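Local coordinates for protein ferredoxin--NADP reductase, apicoplast (Plasmodium falciparum, PDB 3JQQ) that transfers electrons between ferredoxin and NADP(H) through a bound FAD in the apicoplast and may support the last step of isoprenoid precursor synthesis, at residues Ile186-Lys191 against Glu280-Gly285; Asn198-Arg203 against Leu229-Lys234; Tyr210-Tyr215 against Leu271-Asn276. The protein carries 1 engineered substitution. All coordinates share one frame; numbering follows the deposited sequence.

Interaction 1 of 3, residues Ile186-Lys191 against Glu280-Gly285; sequences ISFLKK and ELYICG
In the Rossmann-like NADP-binding domain, F188 of the helix after the first parallel strand meets Y282 of strand 280-285 in an edge-to-face (T-shaped) pair. The ring centroids are 5.5 Å apart and the planes stand at 67°, with the edge of F188 turned to one face of the tyrosine. The touching corner of the phenyl ring is CE1, 3.9 Å from Y282 CE2, with Y282 CD2 almost as close; F188 CZ is slightly farther from Y282 CE2. Both first torsions set CG anti to the carbonyl carbon (-65° in F188, -73° in Y282), and the two rings fill the gap between backbones whose CA atoms, F188 to Y282, are 11.2 Å apart. The contact is buried and apolar. The tyrosine hydroxyl turns to another partner, the carbonyl O of N161, while H312 of strand 311-315 stacks on the Y282 ring and F160 meets it edge-to-face. Helix 183-192 also reaches the loop that follows FAD-domain strand 101-104, S187 OG bonding to S107 O and K190 NZ to S106 O. Strand 280-285 runs between strands 173-178 and 311-315, and L281 and I283 pack against helix 289-298.

Interaction 2 of 3, residues Asn198-Arg203 against Leu229-Lys234; sequences NNLYNR and LEYFQK
Y231, on helix 226-235, buries the most surface in this contact and uses both its hydroxyl and its ring on a single residue, L200 of the loop that follows helix 183-192. Its OH donates to the carbonyl O of L200 at 2.6 Å. The C=O...OH angle is 121°, and the donor is tilted 20° from the carbonyl plane. This acceptor lies in the plane of the phenol, at its edge, so that one bond ties the far end of the ring to the loop backbone.

The L200 side chain comes over one face of the same ring. Its CD2 is 4.0 Å from the Y231 ring centroid, a CH-pi contact displaced somewhat toward the hydroxyl end, where CZ is its nearest atom. L200 CB adds a second touch at 3.7 Å from Y231 CE1. On the helix, CG of Y231 is anti to the backbone N (chi1 168°), which sends the ring outward to the loop. N202 contributes little: its carbonyl O stays 4.0 Å from Y231 OH.

L200 and Y201 are the two central residues of a type I beta turn from N199 to N202. Just before it, D196 accepts bonds from N198 N and N199 ND2, and Y195 packs on L200. The loop also touches a crystal neighbour at L200 and Y201, so lattice packing may influence its course.

On the inner side of the helix, L229 packs on I186 of helix 183-192. The contact thus joins the loop of one beta-alpha-beta crossover, from strand 173-178 through helix 183-192 to strand 211-217, to the helix of the next, in the manner of neighbouring crossovers in a Rossmann-like fold.

Interaction 3 of 3, residues Tyr210-Tyr215 against Leu271-Asn276; sequences YITIYY and LNLFNN
The phenol ring of Y214 approaches L273 through its hydroxyl: OH is 4.2 Å from L273 CD1, the two side chains crossing at a slant. The same ring meets that of H243, on the neighbouring strand 240-246, with the planes about 20° apart.

Beside it, T212 and L273 reach toward each other tip to tip. The closest pair is T212 OG1 and L273 CD1, 3.4 Å apart, a van der Waals touch with no hydrogen bond. Behind the hydroxyl, T212 CB is 4.0 Å from L273 CD1, and L273 CD2 is 4.1 Å from T212 OG1. The leucine extends to the strand with CG anti to its carbonyl carbon (chi1 -86°) and CD1 anti to CA (chi2 172°), which pushes that methyl furthest toward the strand.

Here helix 267-276 helps cover one face of the parallel sheet of the NADP-binding domain. T212 and Y214, alternate residues of strand 211-217, point to that helix, whereas I211 and I213 face the opposite side, toward helix 183-192. The side chain of Y214 also lies about 4 Å from that of V259, an NADP(+)-binding residue. On the helix, F274 makes a cation-pi contact with R310, whose NH1 bonds to the F274 carbonyl O.

Interactions 1 and 3 are buried and reach the same parallel sheet from opposite faces, helix 183-192 on one and helix 267-276 on the other; interaction 2 is a surface contact, where a loop meets a helix. Its helix nonetheless rests on that of interaction 1, with F232 CD1 3.6 Å from L189 CD1. The same leucine reaches strand 211-217 of interaction 3 through CD2, 3.7 Å from I211 CD1. On the face under helix 267-276, F274 CE1 lies 4.1 Å from L281 CB, linking it to the next strand. Chemistry differs with place: an aromatic pair in interaction 1, a leucine methyl against hydroxyls in interaction 3, a tyrosine hydrogen bond to a loop carbonyl in interaction 2.

Interaction 1 of 3, residues Ile186-Lys191 against Glu280-Gly285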
loop_
_atom_site.group_PDB
_atom_site.type_symbol
_atom_site.label_atom_id
_atom_site.label_comp_id
_atom_site.label_asym_id
_atom_site.label_seq_id
_atom_site.Cartn_x
_atom_site.Cartn_y
_atom_site.Cartn_z
ATOM N N ILE B 186 4.120 -15.313 13.368
ATOM C CA ILE B 186 3.838 -16.743 13.340
ATOM C C ILE B 186 5.155 -17.512 13.311
ATOM O O ILE B 186 5.312 -18.526 13.994
ATOM C CB ILE B 186 2.988 -17.127 12.112
ATOM C CG1 ILE B 186 1.643 -16.389 12.138
ATOM C CG2 ILE B 186 2.783 -18.634 12.047
ATOM C CD1 ILE B 186 0.887 -16.523 13.444
ATOM N N SER B 187 6.101 -17.015 12.519
ATOM C CA SER B 187 7.429 -17.611 12.433
ATOM C C SER B 187 8.107 -17.583 13.799
ATOM O O SER B 187 8.618 -18.601 14.281
ATOM C CB SER B 187 8.279 -16.856 11.409
ATOM O OG SER B 187 9.595 -17.378 11.346
ATOM N N PHE B 188 8.102 -16.411 14.424
ATOM C CA PHE B 188 8.643 -16.263 15.768
ATOM C C PHE B 188 8.035 -17.274 16.744
ATOM O O PHE B 188 8.756 -17.962 17.469
ATOM C CB PHE B 188 8.418 -14.844 16.297
ATOM C CG PHE B 188 9.149 -13.779 15.528
ATOM C CD1 PHE B 188 8.786 -12.448 15.657
ATOM C CD2 PHE B 188 10.189 -14.106 14.671
ATOM C CE1 PHE B 188 9.452 -11.460 14.957
ATOM C CE2 PHE B 188 10.858 -13.121 13.962
ATOM C CZ PHE B 188 10.488 -11.796 14.108
ATOM N N LEU B 189 6.705 -17.352 16.761
ATOM C CA LEU B 189 6.004 -18.212 17.715
ATOM C C LEU B 189 6.340 -19.681 17.506
ATOM O O LEU B 189 6.467 -20.442 18.466
ATOM C CB LEU B 189 4.487 -18.002 17.623
ATOM C CG LEU B 189 3.924 -16.657 18.094
ATOM C CD1 LEU B 189 2.441 -16.560 17.767
ATOM C CD2 LEU B 189 4.158 -16.463 19.586
ATOM N N LYS B 190 6.478 -20.078 16.246
ATOM C CA LYS B 190 6.821 -21.455 15.924
ATOM C C LYS B 190 8.211 -21.808 16.444
ATOM O O LYS B 190 8.445 -22.934 16.878
ATOM C CB LYS B 190 6.716 -21.707 14.417
ATOM C CG LYS B 190 5.281 -21.802 13.914
ATOM C CD LYS B 190 5.222 -21.852 12.393
ATOM C CE LYS B 190 3.796 -22.043 11.899
ATOM N NZ LYS B 190 3.721 -21.972 10.416
ATOM N N LYS B 191 9.130 -20.846 16.410
ATOM C CA LYS B 191 10.461 -21.077 16.966
ATOM C C LYS B 191 10.436 -21.100 18.492
ATOM O O LYS B 191 10.990 -22.002 19.116
ATOM C CB LYS B 191 11.465 -20.028 16.484
ATOM C CG LYS B 191 12.817 -20.136 17.182
ATOM C CD LYS B 191 13.775 -19.038 16.751
ATOM C CE LYS B 191 15.024 -19.022 17.625
ATOM N NZ LYS B 191 15.779 -20.308 17.562
ATOM N N GLU B 280 10.636 -6.395 23.794
ATOM C CA GLU B 280 11.017 -6.059 22.430
ATOM C C GLU B 280 9.742 -5.731 21.666
ATOM O O GLU B 280 8.797 -6.520 21.654
ATOM C CB GLU B 280 11.748 -7.225 21.762
ATOM C CG GLU B 280 13.178 -7.432 22.248
ATOM C CD GLU B 280 14.121 -6.345 21.765
ATOM O OE1 GLU B 280 13.951 -5.868 20.615
ATOM O OE2 GLU B 280 15.032 -5.967 22.529
ATOM N N LEU B 281 9.713 -4.560 21.040
ATOM C CA LEU B 281 8.521 -4.093 20.346
ATOM C C LEU B 281 8.665 -4.256 18.838
ATOM O O LEU B 281 9.642 -3.803 18.245
ATOM C CB LEU B 281 8.247 -2.628 20.698
ATOM C CG LEU B 281 7.054 -1.943 20.032
ATOM C CD1 LEU B 281 5.762 -2.679 20.350
ATOM C CD2 LEU B 281 6.966 -0.489 20.474
ATOM N N TYR B 282 7.687 -4.913 18.224
ATOM C CA TYR B 282 7.704 -5.139 16.783
ATOM C C TYR B 282 6.466 -4.554 16.126
ATOM O O TYR B 282 5.361 -4.656 16.656
ATOM C CB TYR B 282 7.781 -6.635 16.478
ATOM C CG TYR B 282 9.128 -7.251 16.760
ATOM C CD1 TYR B 282 9.536 -7.506 18.061
ATOM C CD2 TYR B 282 9.990 -7.585 15.725
ATOM C CE1 TYR B 282 10.766 -8.069 18.324
ATOM C CE2 TYR B 282 11.224 -8.148 15.978
ATOM C CZ TYR B 282 11.606 -8.388 17.279
ATOM O OH TYR B 282 12.831 -8.952 17.541
ATOM N N ILE B 283 6.654 -3.948 14.961
ATOM C CA ILE B 283 5.544 -3.403 14.195
ATOM C C ILE B 283 5.661 -3.825 12.736
ATOM O O ILE B 283 6.620 -3.463 12.053
ATOM C CB ILE B 283 5.497 -1.870 14.290
ATOM C CG1 ILE B 283 5.224 -1.438 15.735
ATOM C CG2 ILE B 283 4.441 -1.312 13.347
ATOM C CD1 ILE B 283 5.504 0.030 16.003
ATOM N N CYS B 284 4.694 -4.599 12.269
ATOM C CA CYS B 284 4.698 -5.081 10.893
ATOM C C CYS B 284 3.344 -4.887 10.224
ATOM O O CYS B 284 2.326 -5.405 10.691
ATOM C CB CYS B 284 5.097 -6.557 10.833
ATOM S SG CYS B 284 5.319 -7.178 9.151
ATOM N N GLY B 285 3.322 -4.128 9.136
ATOM C CA GLY B 285 2.065 -3.800 8.494
ATOM C C GLY B 285 2.085 -2.405 7.905
ATOM O O GLY B 285 3.117 -1.933 7.426
#

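Interaction 2 of 3, residues Asn198-Arg203 against Leu229-Lys234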
loop_
_atom_site.group_PDB
_atom_site.type_symbol
_atom_site.label_atom_id
_atom_site.label_comp_id
_atom_site.label_asym_id
_atom_site.label_seq_id
_atom_site.Cartn_x
_atom_site.Cartn_y
_atom_site.Cartn_z
ATOM N N ASN B 198 2.805 -31.976 13.518
ATOM C CA ASN B 198 2.660 -33.415 13.684
ATOM C C ASN B 198 2.906 -33.890 15.117
ATOM O O ASN B 198 2.930 -35.091 15.383
ATOM C CB ASN B 198 3.563 -34.152 12.690
ATOM C CG ASN B 198 3.139 -33.931 11.247
ATOM O OD1 ASN B 198 1.995 -34.201 10.876
ATOM N ND2 ASN B 198 4.059 -33.438 10.425
ATOM N N ASN B 199 3.082 -32.946 16.037
ATOM C CA ASN B 199 3.212 -33.276 17.455
ATOM C C ASN B 199 2.690 -32.164 18.363
ATOM O O ASN B 199 3.405 -31.656 19.228
ATOM C CB ASN B 199 4.658 -33.644 17.802
ATOM C CG ASN B 199 5.023 -35.051 17.354
ATOM O OD1 ASN B 199 4.385 -36.027 17.753
ATOM N ND2 ASN B 199 6.055 -35.161 16.525
ATOM N N LEU B 200 1.426 -31.804 18.160
ATOM C CA LEU B 200 0.796 -30.698 18.874
ATOM C C LEU B 200 0.424 -31.049 20.313
ATOM O O LEU B 200 0.124 -30.163 21.115
ATOM C CB LEU B 200 -0.453 -30.232 18.120
ATOM C CG LEU B 200 -0.255 -29.718 16.691
ATOM C CD1 LEU B 200 -1.567 -29.752 15.916
ATOM C CD2 LEU B 200 0.341 -28.314 16.696
ATOM N N TYR B 201 0.441 -32.338 20.638
ATOM C CA TYR B 201 0.037 -32.806 21.963
ATOM C C TYR B 201 1.193 -32.803 22.964
ATOM O O TYR B 201 1.012 -33.131 24.137
ATOM C CB TYR B 201 -0.586 -34.201 21.867
ATOM C CG TYR B 201 0.082 -35.081 20.836
ATOM C CD1 TYR B 201 -0.316 -35.048 19.507
ATOM C CD2 TYR B 201 1.118 -35.935 21.190
ATOM C CE1 TYR B 201 0.295 -35.847 18.559
ATOM C CE2 TYR B 201 1.734 -36.737 20.249
ATOM C CZ TYR B 201 1.319 -36.688 18.934
ATOM O OH TYR B 201 1.929 -37.484 17.994
ATOM N N ASN B 202 2.378 -32.433 22.489
ATOM C CA ASN B 202 3.544 -32.276 23.354
ATOM C C ASN B 202 3.750 -30.806 23.717
ATOM O O ASN B 202 3.527 -29.921 22.891
ATOM C CB ASN B 202 4.797 -32.825 22.667
ATOM C CG ASN B 202 4.671 -34.296 22.303
ATOM O OD1 ASN B 202 4.306 -35.126 23.135
ATOM N ND2 ASN B 202 4.983 -34.623 21.052
ATOM N N ARG B 203 4.174 -30.547 24.950
ATOM C CA ARG B 203 4.431 -29.181 25.404
ATOM C C ARG B 203 5.728 -28.663 24.777
ATOM O O ARG B 203 5.722 -27.685 24.029
ATOM C CB ARG B 203 4.501 -29.135 26.932
ATOM C CG ARG B 203 3.986 -27.843 27.550
ATOM C CD ARG B 203 5.045 -26.763 27.546
ATOM N NE ARG B 203 6.246 -27.184 28.261
ATOM C CZ ARG B 203 7.281 -26.391 28.517
ATOM N NH1 ARG B 203 7.263 -25.125 28.118
ATOM N NH2 ARG B 203 8.333 -26.862 29.173
ATOM N N LEU B 229 -2.711 -19.431 16.059
ATOM C CA LEU B 229 -2.922 -18.414 17.081
ATOM C C LEU B 229 -3.818 -18.917 18.204
ATOM O O LEU B 229 -3.559 -18.659 19.380
ATOM C CB LEU B 229 -3.497 -17.130 16.470
ATOM C CG LEU B 229 -2.549 -16.255 15.639
ATOM C CD1 LEU B 229 -3.316 -15.138 14.936
ATOM C CD2 LEU B 229 -1.432 -15.681 16.502
ATOM N N GLU B 230 -4.873 -19.638 17.838
ATOM C CA GLU B 230 -5.768 -20.217 18.833
ATOM C C GLU B 230 -5.096 -21.365 19.578
ATOM O O GLU B 230 -5.368 -21.594 20.754
ATOM C CB GLU B 230 -7.079 -20.678 18.191
ATOM C CG GLU B 230 -8.058 -19.544 17.937
ATOM C CD GLU B 230 -9.366 -20.016 17.332
ATOM O OE1 GLU B 230 -9.353 -21.023 16.592
ATOM O OE2 GLU B 230 -10.407 -19.372 17.591
ATOM N N TYR B 231 -4.211 -22.081 18.893
ATOM C CA TYR B 231 -3.491 -23.183 19.518
ATOM C C TYR B 231 -2.501 -22.679 20.563
ATOM O O TYR B 231 -2.309 -23.309 21.607
ATOM C CB TYR B 231 -2.763 -24.032 18.473
ATOM C CG TYR B 231 -1.777 -25.016 19.079
ATOM C CD1 TYR B 231 -2.194 -26.266 19.522
ATOM C CD2 TYR B 231 -0.434 -24.689 19.215
ATOM C CE1 TYR B 231 -1.296 -27.164 20.076
ATOM C CE2 TYR B 231 0.468 -25.578 19.766
ATOM C CZ TYR B 231 0.033 -26.814 20.195
ATOM O OH TYR B 231 0.931 -27.701 20.745
ATOM N N PHE B 232 -1.872 -21.542 20.283
ATOM C CA PHE B 232 -0.920 -20.971 21.223
ATOM C C PHE B 232 -1.628 -20.434 22.463
ATOM O O PHE B 232 -1.123 -20.569 23.582
ATOM C CB PHE B 232 -0.087 -19.874 20.559
ATOM C CG PHE B 232 0.775 -20.364 19.428
ATOM C CD1 PHE B 232 0.736 -19.744 18.189
ATOM C CD2 PHE B 232 1.625 -21.452 19.604
ATOM C CE1 PHE B 232 1.525 -20.190 17.147
ATOM C CE2 PHE B 232 2.419 -21.905 18.564
ATOM C CZ PHE B 232 2.370 -21.274 17.337
ATOM N N GLN B 233 -2.794 -19.832 22.264
ATOM C CA GLN B 233 -3.549 -19.239 23.362
ATOM C C GLN B 233 -4.160 -20.311 24.265
ATOM O O GLN B 233 -4.387 -20.078 25.454
ATOM C CB GLN B 233 -4.633 -18.305 22.818
ATOM C CG GLN B 233 -5.040 -17.198 23.773
ATOM C CD GLN B 233 -5.757 -16.057 23.073
ATOM O OE1 GLN B 233 -6.280 -16.220 21.969
ATOM N NE2 GLN B 233 -5.785 -14.893 23.714
ATOM N N LYS B 234 -4.415 -21.485 23.699
ATOM C CA LYS B 234 -4.967 -22.608 24.458
ATOM C C LYS B 234 -3.877 -23.354 25.229
ATOM O O LYS B 234 -4.074 -23.744 26.380
ATOM C CB LYS B 234 -5.704 -23.565 23.511
ATOM C CG LYS B 234 -6.431 -24.711 24.212
ATOM C CD LYS B 234 -7.165 -25.596 23.210
ATOM C CE LYS B 234 -6.197 -26.251 22.233
ATOM N NZ LYS B 234 -6.885 -27.166 21.277
#

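Interaction 3 of 3, residues Tyr210-Tyr215 against Leu271-Asn276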
loop_
_atom_site.group_PDB
_atom_site.type_symbol
_atom_site.label_atom_id
_atom_site.label_comp_id
_atom_site.label_asym_id
_atom_site.label_seq_id
_atom_site.Cartn_x
_atom_site.Cartn_y
_atom_site.Cartn_z
ATOM N N TYR B 210 6.712 -13.439 28.155
ATOM C CA TYR B 210 5.340 -13.020 27.886
ATOM C C TYR B 210 5.226 -12.260 26.569
ATOM O O TYR B 210 5.976 -11.317 26.315
ATOM C CB TYR B 210 4.780 -12.177 29.035
ATOM C CG TYR B 210 3.267 -12.164 29.085
ATOM C CD1 TYR B 210 2.550 -13.348 29.193
ATOM C CD2 TYR B 210 2.555 -10.971 29.032
ATOM C CE1 TYR B 210 1.170 -13.349 29.239
ATOM C CE2 TYR B 210 1.168 -10.959 29.076
ATOM C CZ TYR B 210 0.484 -12.154 29.182
ATOM O OH TYR B 210 -0.896 -12.156 29.232
ATOM N N ILE B 211 4.279 -12.682 25.739
ATOM C CA ILE B 211 4.068 -12.069 24.427
ATOM C C ILE B 211 2.686 -11.435 24.333
ATOM O O ILE B 211 1.676 -12.076 24.622
ATOM C CB ILE B 211 4.232 -13.108 23.301
ATOM C CG1 ILE B 211 5.643 -13.713 23.339
ATOM C CG2 ILE B 211 3.940 -12.478 21.944
ATOM C CD1 ILE B 211 5.788 -14.973 22.511
ATOM N N THR B 212 2.647 -10.168 23.936
ATOM C CA THR B 212 1.385 -9.468 23.742
ATOM C C THR B 212 1.212 -9.128 22.270
ATOM O O THR B 212 2.055 -8.461 21.673
ATOM C CB THR B 212 1.317 -8.172 24.569
ATOM O OG1 THR B 212 1.747 -8.433 25.910
ATOM C CG2 THR B 212 -0.105 -7.629 24.588
ATOM N N ILE B 213 0.113 -9.592 21.689
ATOM C CA ILE B 213 -0.114 -9.419 20.265
ATOM C C ILE B 213 -1.287 -8.491 19.985
ATOM O O ILE B 213 -2.386 -8.685 20.502
ATOM C CB ILE B 213 -0.349 -10.771 19.571
ATOM C CG1 ILE B 213 0.759 -11.753 19.953
ATOM C CG2 ILE B 213 -0.424 -10.592 18.062
ATOM C CD1 ILE B 213 0.844 -12.960 19.052
ATOM N N TYR B 214 -1.033 -7.472 19.172
ATOM C CA TYR B 214 -2.075 -6.565 18.717
ATOM C C TYR B 214 -2.230 -6.752 17.216
ATOM O O TYR B 214 -1.315 -6.454 16.447
ATOM C CB TYR B 214 -1.709 -5.117 19.040
ATOM C CG TYR B 214 -1.516 -4.842 20.515
ATOM C CD1 TYR B 214 -0.243 -4.737 21.061
ATOM C CD2 TYR B 214 -2.606 -4.683 21.361
ATOM C CE1 TYR B 214 -0.062 -4.482 22.409
ATOM C CE2 TYR B 214 -2.434 -4.428 22.708
ATOM C CZ TYR B 214 -1.161 -4.329 23.226
ATOM O OH TYR B 214 -0.989 -4.073 24.567
ATOM N N TYR B 215 -3.386 -7.254 16.800
ATOM C CA TYR B 215 -3.559 -7.699 15.427
ATOM C C TYR B 215 -4.816 -7.101 14.812
ATOM O O TYR B 215 -5.933 -7.378 15.251
ATOM C CB TYR B 215 -3.591 -9.232 15.391
ATOM C CG TYR B 215 -3.598 -9.862 14.014
ATOM C CD1 TYR B 215 -3.095 -9.188 12.909
ATOM C CD2 TYR B 215 -4.082 -11.154 13.830
ATOM C CE1 TYR B 215 -3.096 -9.774 11.658
ATOM C CE2 TYR B 215 -4.088 -11.747 12.583
ATOM C CZ TYR B 215 -3.594 -11.052 11.500
ATOM O OH TYR B 215 -3.595 -11.644 10.255
ATOM N N LEU B 271 2.654 1.041 27.866
ATOM C CA LEU B 271 3.840 1.654 28.453
ATOM C C LEU B 271 4.446 0.765 29.533
ATOM O O LEU B 271 5.657 0.550 29.564
ATOM C CB LEU B 271 3.499 3.028 29.037
ATOM C CG LEU B 271 3.790 4.250 28.165
ATOM C CD1 LEU B 271 2.920 5.432 28.569
ATOM C CD2 LEU B 271 5.269 4.612 28.225
ATOM N N ASN B 272 3.596 0.251 30.419
ATOM C CA ASN B 272 4.052 -0.619 31.500
ATOM C C ASN B 272 4.660 -1.924 30.990
ATOM O O ASN B 272 5.646 -2.412 31.543
ATOM C CB ASN B 272 2.917 -0.903 32.491
ATOM C CG ASN B 272 2.696 0.238 33.472
ATOM O OD1 ASN B 272 1.796 0.185 34.310
ATOM N ND2 ASN B 272 3.521 1.276 33.371
ATOM N N LEU B 273 4.071 -2.486 29.939
ATOM C CA LEU B 273 4.613 -3.699 29.321
ATOM C C LEU B 273 5.989 -3.442 28.718
ATOM O O LEU B 273 6.932 -4.195 28.960
ATOM C CB LEU B 273 3.664 -4.245 28.250
ATOM C CG LEU B 273 2.545 -5.182 28.710
ATOM C CD1 LEU B 273 1.594 -5.470 27.564
ATOM C CD2 LEU B 273 3.126 -6.467 29.280
ATOM N N PHE B 274 6.103 -2.375 27.934
ATOM C CA PHE B 274 7.369 -2.056 27.284
ATOM C C PHE B 274 8.462 -1.682 28.283
ATOM O O PHE B 274 9.620 -2.063 28.112
ATOM C CB PHE B 274 7.197 -0.939 26.252
ATOM C CG PHE B 274 8.478 -0.545 25.571
ATOM C CD1 PHE B 274 8.997 -1.318 24.545
ATOM C CD2 PHE B 274 9.169 0.588 25.965
ATOM C CE1 PHE B 274 10.177 -0.963 23.920
ATOM C CE2 PHE B 274 10.350 0.948 25.343
ATOM C CZ PHE B 274 10.855 0.172 24.320
ATOM N N ASN B 275 8.095 -0.940 29.325
ATOM C CA ASN B 275 9.080 -0.444 30.286
ATOM C C ASN B 275 9.356 -1.375 31.475
ATOM O O ASN B 275 10.510 -1.585 31.847
ATOM C CB ASN B 275 8.699 0.957 30.778
ATOM C CG ASN B 275 9.027 2.040 29.764
ATOM O OD1 ASN B 275 9.989 1.922 29.003
ATOM N ND2 ASN B 275 8.229 3.101 29.751
ATOM N N ASN B 276 8.294 -1.924 32.065
ATOM C CA ASN B 276 8.447 -2.790 33.241
ATOM C C ASN B 276 8.847 -4.232 32.920
ATOM O O ASN B 276 9.367 -4.942 33.782
ATOM C CB ASN B 276 7.171 -2.773 34.089
ATOM C CG ASN B 276 7.041 -1.513 34.923
ATOM O OD1 ASN B 276 8.037 -0.966 35.398
ATOM N ND2 ASN B 276 5.807 -1.045 35.104
#